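Local structure of protein (endonuclease) (Salmonella typhimurium, 1BYR) at residues Y35-A39 with A69-M74; V56-E62 with I82-S88. The protein is an endonuclease of the phospholipase D-like (PLD) family, an alpha/beta protein built round a mixed beta-sheet and present here as two chains. All coordinates share one frame; numbering follows the deposited sequence.

Overall arrangement
Contacts 1 and 2 meet within one beta-alpha-beta unit, where Met74 of helix 68-79 packs on the strands it connects. Contact 2 pairs strand 55-61 with strand 84-87; contact 1 sets the loop that follows strand 29-34 against helix 68-79, the connection between those two strands. Their centres lie about 11 Å apart, and they meet through Met74: its CG is 3.8 Å from CD1 of Ile60, and its CE is 3.6 Å from CG2 of Thr86. At the other junction CE1 of Tyr35 comes within 3.5 Å of OD2 of Asp61. Both contacts fall within the PLD-like domain, and neither is touched by the second protein chain.

Contact 1: residues Y35-A39 with A69-M74; sequences YSFTA and ASIAAM
Thr38 and Phe37 bring the loop 35-39 against one side of the helical turn 69-74, and the approach is mainly van der Waals. The methyl CG2 of Thr38 does the closest work. It reaches the hydroxyl OG of Ser70 at 3.4 Å and also lies 3.9 Å from CB of Ala69. The rotation that puts it there leaves CG2 opposite the carbonyl carbon of Thr38, while OG1 sits between the backbone N and that carbon (chi1 67°). Small helix residues let the loop come close: the CA atoms of Thr38 and Ser70 are only 4.9 Å apart.

Apolar packing continues one turn along the helix. CB of Ala73 approaches CD2 of the Phe37 ring obliquely, at 4.2 Å, and CG of Met74 arrives at the edge of the same ring, near its plane. Met43 of helix 40-51 touches both Phe37 and Ala73, while Ile58 and Ile60 of strand 55-61 pack on the ring.

Polar links are indirect. No direct hydrogen bond crosses between the segments; instead one water donates to O of Thr38, at 2.6 Å, and to O of Ala69, at 3.0 Å, joining the loop to the helix. Ser70 OG is hydrogen-bonded to Asn65, whose side chain also bonds Phe37 N and Tyr35 O, so a single asparagine ties both segments together. Phe37 O is less well served: it is buried against CA of Ser70 and CB of Ala73, 3.7 Å from the latter, without a polar partner in the model.

Ala39 then occupies the N-cap position of helix 40-51. In this PLD-like alpha/beta domain the turn from strand 29-34 into helix 40-51 thus packs against helix 68-79, the connection of the next beta-alpha-beta unit.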
# COMPACT_ATOMS: atom_id res chain seq x y z
N TYR A 35 8.24 -6.29 -0.92
CA TYR A 35 7.91 -7.32 -1.90
C TYR A 35 9.11 -7.09 -2.83
O TYR A 35 10.24 -7.32 -2.43
CB TYR A 35 6.58 -6.99 -2.58
CG TYR A 35 6.24 -7.87 -3.77
CD1 TYR A 35 6.56 -9.22 -3.78
CD2 TYR A 35 5.59 -7.34 -4.87
CE1 TYR A 35 6.25 -10.02 -4.88
CE2 TYR A 35 5.27 -8.13 -5.97
CZ TYR A 35 5.59 -9.47 -5.97
OH TYR A 35 5.26 -10.26 -7.05
N SER A 36 8.89 -6.60 -4.05
CA SER A 36 10.03 -6.31 -4.93
C SER A 36 10.98 -5.33 -4.24
O SER A 36 10.60 -4.22 -3.89
CB SER A 36 9.52 -5.70 -6.22
OG SER A 36 8.43 -6.45 -6.67
N PHE A 37 12.24 -5.75 -4.07
CA PHE A 37 13.27 -4.99 -3.37
C PHE A 37 14.42 -4.70 -4.34
O PHE A 37 15.37 -5.48 -4.43
CB PHE A 37 13.72 -5.87 -2.19
CG PHE A 37 14.64 -5.20 -1.21
CD1 PHE A 37 14.19 -4.21 -0.35
CD2 PHE A 37 15.97 -5.62 -1.09
CE1 PHE A 37 15.03 -3.65 0.61
CE2 PHE A 37 16.82 -5.07 -0.14
CZ PHE A 37 16.35 -4.08 0.71
N THR A 38 14.35 -3.58 -5.07
CA THR A 38 15.38 -3.27 -6.08
C THR A 38 15.91 -1.84 -6.25
O THR A 38 17.01 -1.66 -6.80
CB THR A 38 14.91 -3.71 -7.50
OG1 THR A 38 13.80 -2.90 -7.90
CG2 THR A 38 14.47 -5.17 -7.52
N ALA A 39 15.16 -0.82 -5.83
CA ALA A 39 15.59 0.57 -6.03
C ALA A 39 16.95 0.97 -5.44
O ALA A 39 17.11 1.07 -4.22
CB ALA A 39 14.51 1.52 -5.51
N ALA A 69 18.36 -7.39 -10.54
CA ALA A 69 18.34 -6.18 -9.74
C ALA A 69 18.09 -6.52 -8.26
O ALA A 69 18.69 -5.92 -7.36
CB ALA A 69 17.28 -5.23 -10.26
N SER A 70 17.22 -7.50 -8.02
CA SER A 70 16.93 -7.92 -6.65
C SER A 70 18.21 -8.43 -5.99
O SER A 70 18.55 -8.04 -4.87
CB SER A 70 15.86 -9.02 -6.62
OG SER A 70 14.59 -8.48 -6.93
N ILE A 71 18.93 -9.30 -6.69
CA ILE A 71 20.17 -9.86 -6.16
C ILE A 71 21.23 -8.77 -5.87
O ILE A 71 21.89 -8.80 -4.82
CB ILE A 71 20.72 -10.94 -7.11
CG1 ILE A 71 19.82 -12.18 -7.01
CG2 ILE A 71 22.16 -11.27 -6.75
CD1 ILE A 71 20.00 -13.16 -8.14
N ALA A 72 21.37 -7.81 -6.78
CA ALA A 72 22.31 -6.71 -6.59
C ALA A 72 21.99 -5.94 -5.30
O ALA A 72 22.89 -5.64 -4.52
CB ALA A 72 22.25 -5.77 -7.80
N ALA A 73 20.72 -5.65 -5.06
CA ALA A 73 20.34 -4.92 -3.85
C ALA A 73 20.53 -5.75 -2.60
O ALA A 73 21.03 -5.26 -1.58
CB ALA A 73 18.87 -4.46 -3.95
N MET A 74 20.13 -7.01 -2.66
CA MET A 74 20.27 -7.91 -1.53
C MET A 74 21.75 -8.06 -1.18
O MET A 74 22.11 -8.03 -0.01
CB MET A 74 19.65 -9.29 -1.84
CG MET A 74 18.10 -9.25 -2.03
SD MET A 74 17.43 -10.61 -3.05
CE MET A 74 17.46 -11.97 -1.90
O HOH W 1 19.19 -2.95 -7.23

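Contact 2: residues V56-E62 with I82-S88; sequences VKIVIDE and IPLRTDS
Methyl CD1 of Leu84 leans back toward the partner strand and settles between Ile58 and Ile60, 3.7 Å from CB of Ile58 and 4.0 Å from CG2 of Ile60. Leucine CG stands opposite its own backbone N (chi1 167°), which carries the branch across. Toward the start of the strands, on the same face, CG2 of Ile82 packs against CD1 of Ile58, at 3.8 Å, and touches CG1 of Val56. Met74 and Ile77 of helix 68-79 cover this apolar surface.

On the opposite face, that of Val59 and Arg85, the puckered ring of Pro83 meets CG of Lys57 through its CB and CG, and CG1 of Val59 abuts CB of Arg85, whose extended chain carries its guanidinium away to Asp150 and Trp145 near the C-terminus.

Between the two faces the backbones form a parallel ladder, from Ile58 N to Pro83 O through to Glu62 N on Asp87 O. In that last bond, 2.9 Å long, Glu62 N comes from above the carbonyl plane of Asp87, 49° out of it. There the extended Glu62 side chain runs across Thr86, its CG 3.8 Å from Thr86 CB, and its carboxylate lies beside Ser88, with a water joining Glu62 OE2 to Ser88 OG.

Helix 68-79 crosses from one strand to the next, making this the classic beta-alpha-beta unit of a parallel sheet region.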
# COMPACT_ATOMS: atom_id res chain seq x y z
N VAL A 56 19.11 -1.39 11.58
CA VAL A 56 18.29 -1.76 10.43
C VAL A 56 18.15 -3.27 10.19
O VAL A 56 19.14 -4.00 10.12
CB VAL A 56 18.87 -1.12 9.12
CG1 VAL A 56 17.91 -1.35 7.95
CG2 VAL A 56 19.12 0.39 9.33
N LYS A 57 16.90 -3.74 10.09
CA LYS A 57 16.63 -5.16 9.81
C LYS A 57 15.53 -5.22 8.74
O LYS A 57 14.54 -4.48 8.79
CB LYS A 57 16.21 -5.89 11.09
CG LYS A 57 17.35 -6.08 12.08
CD LYS A 57 16.99 -7.05 13.18
CE LYS A 57 17.99 -7.00 14.33
NZ LYS A 57 17.59 -7.91 15.46
N ILE A 58 15.71 -6.11 7.76
CA ILE A 58 14.78 -6.21 6.65
C ILE A 58 14.32 -7.63 6.28
O ILE A 58 15.12 -8.56 6.26
CB ILE A 58 15.44 -5.58 5.39
CG1 ILE A 58 16.06 -4.24 5.77
CG2 ILE A 58 14.43 -5.43 4.26
CD1 ILE A 58 16.89 -3.61 4.67
N VAL A 59 13.03 -7.79 6.02
CA VAL A 59 12.49 -9.09 5.60
C VAL A 59 11.75 -8.84 4.30
O VAL A 59 10.86 -7.98 4.24
CB VAL A 59 11.50 -9.70 6.61
CG1 VAL A 59 12.26 -10.31 7.75
CG2 VAL A 59 10.52 -8.66 7.10
N ILE A 60 12.13 -9.56 3.25
CA ILE A 60 11.50 -9.38 1.96
C ILE A 60 10.92 -10.67 1.40
O ILE A 60 11.25 -11.77 1.85
CB ILE A 60 12.52 -8.83 0.94
CG1 ILE A 60 13.54 -9.92 0.56
CG2 ILE A 60 13.25 -7.65 1.56
CD1 ILE A 60 14.67 -9.43 -0.36
N ASP A 61 10.02 -10.53 0.43
CA ASP A 61 9.41 -11.67 -0.22
C ASP A 61 10.49 -12.45 -0.97
O ASP A 61 11.32 -11.85 -1.67
CB ASP A 61 8.35 -11.21 -1.23
CG ASP A 61 7.69 -12.36 -1.92
OD1 ASP A 61 6.92 -13.08 -1.26
OD2 ASP A 61 7.94 -12.54 -3.13
N GLU A 62 10.46 -13.77 -0.85
CA GLU A 62 11.46 -14.61 -1.51
C GLU A 62 11.26 -14.85 -3.00
O GLU A 62 12.15 -14.56 -3.80
CB GLU A 62 11.55 -15.96 -0.80
CG GLU A 62 12.75 -16.79 -1.20
CD GLU A 62 12.91 -18.03 -0.35
OE1 GLU A 62 12.89 -17.92 0.90
OE2 GLU A 62 13.04 -19.13 -0.94
N ILE A 82 23.74 -5.21 7.28
CA ILE A 82 22.33 -5.05 7.62
C ILE A 82 21.67 -6.42 7.59
O ILE A 82 21.63 -7.08 6.55
CB ILE A 82 21.56 -4.16 6.59
CG1 ILE A 82 21.83 -2.68 6.87
CG2 ILE A 82 20.05 -4.42 6.69
CD1 ILE A 82 21.52 -1.78 5.67
N PRO A 83 21.14 -6.87 8.74
CA PRO A 83 20.48 -8.18 8.79
C PRO A 83 19.29 -8.26 7.80
O PRO A 83 18.34 -7.47 7.87
CB PRO A 83 20.03 -8.31 10.25
CG PRO A 83 20.94 -7.32 11.00
CD PRO A 83 21.14 -6.20 10.05
N LEU A 84 19.35 -9.22 6.88
CA LEU A 84 18.31 -9.36 5.88
C LEU A 84 17.82 -10.80 5.72
O LEU A 84 18.60 -11.75 5.76
CB LEU A 84 18.83 -8.82 4.55
CG LEU A 84 18.06 -9.12 3.27
CD1 LEU A 84 16.88 -8.15 3.15
CD2 LEU A 84 19.01 -8.97 2.07
N ARG A 85 16.50 -10.95 5.55
CA ARG A 85 15.89 -12.26 5.37
C ARG A 85 14.87 -12.30 4.23
O ARG A 85 14.19 -11.32 3.94
CB ARG A 85 15.18 -12.72 6.65
CG ARG A 85 16.09 -13.01 7.83
CD ARG A 85 15.34 -13.72 8.96
NE ARG A 85 16.27 -14.24 9.96
CZ ARG A 85 15.93 -14.64 11.17
NH1 ARG A 85 14.65 -14.59 11.57
NH2 ARG A 85 16.86 -15.10 12.00
N THR A 86 14.78 -13.47 3.59
CA THR A 86 13.80 -13.69 2.55
C THR A 86 12.71 -14.54 3.21
O THR A 86 13.00 -15.37 4.07
CB THR A 86 14.39 -14.42 1.33
OG1 THR A 86 15.01 -15.63 1.75
CG2 THR A 86 15.41 -13.55 0.64
N ASP A 87 11.45 -14.32 2.83
CA ASP A 87 10.33 -15.05 3.43
C ASP A 87 9.49 -15.65 2.32
O ASP A 87 9.04 -14.94 1.42
CB ASP A 87 9.51 -14.07 4.28
CG ASP A 87 8.23 -14.69 4.84
OD1 ASP A 87 8.08 -15.93 4.84
OD2 ASP A 87 7.37 -13.91 5.30
N SER A 88 9.29 -16.96 2.37
CA SER A 88 8.51 -17.66 1.36
C SER A 88 7.31 -18.37 1.95
O SER A 88 6.68 -19.18 1.28
CB SER A 88 9.39 -18.69 0.66
OG SER A 88 9.85 -19.67 1.59
O HOH W 2 7.85 -15.74 -1.64
O HOH W 3 11.70 -21.35 0.56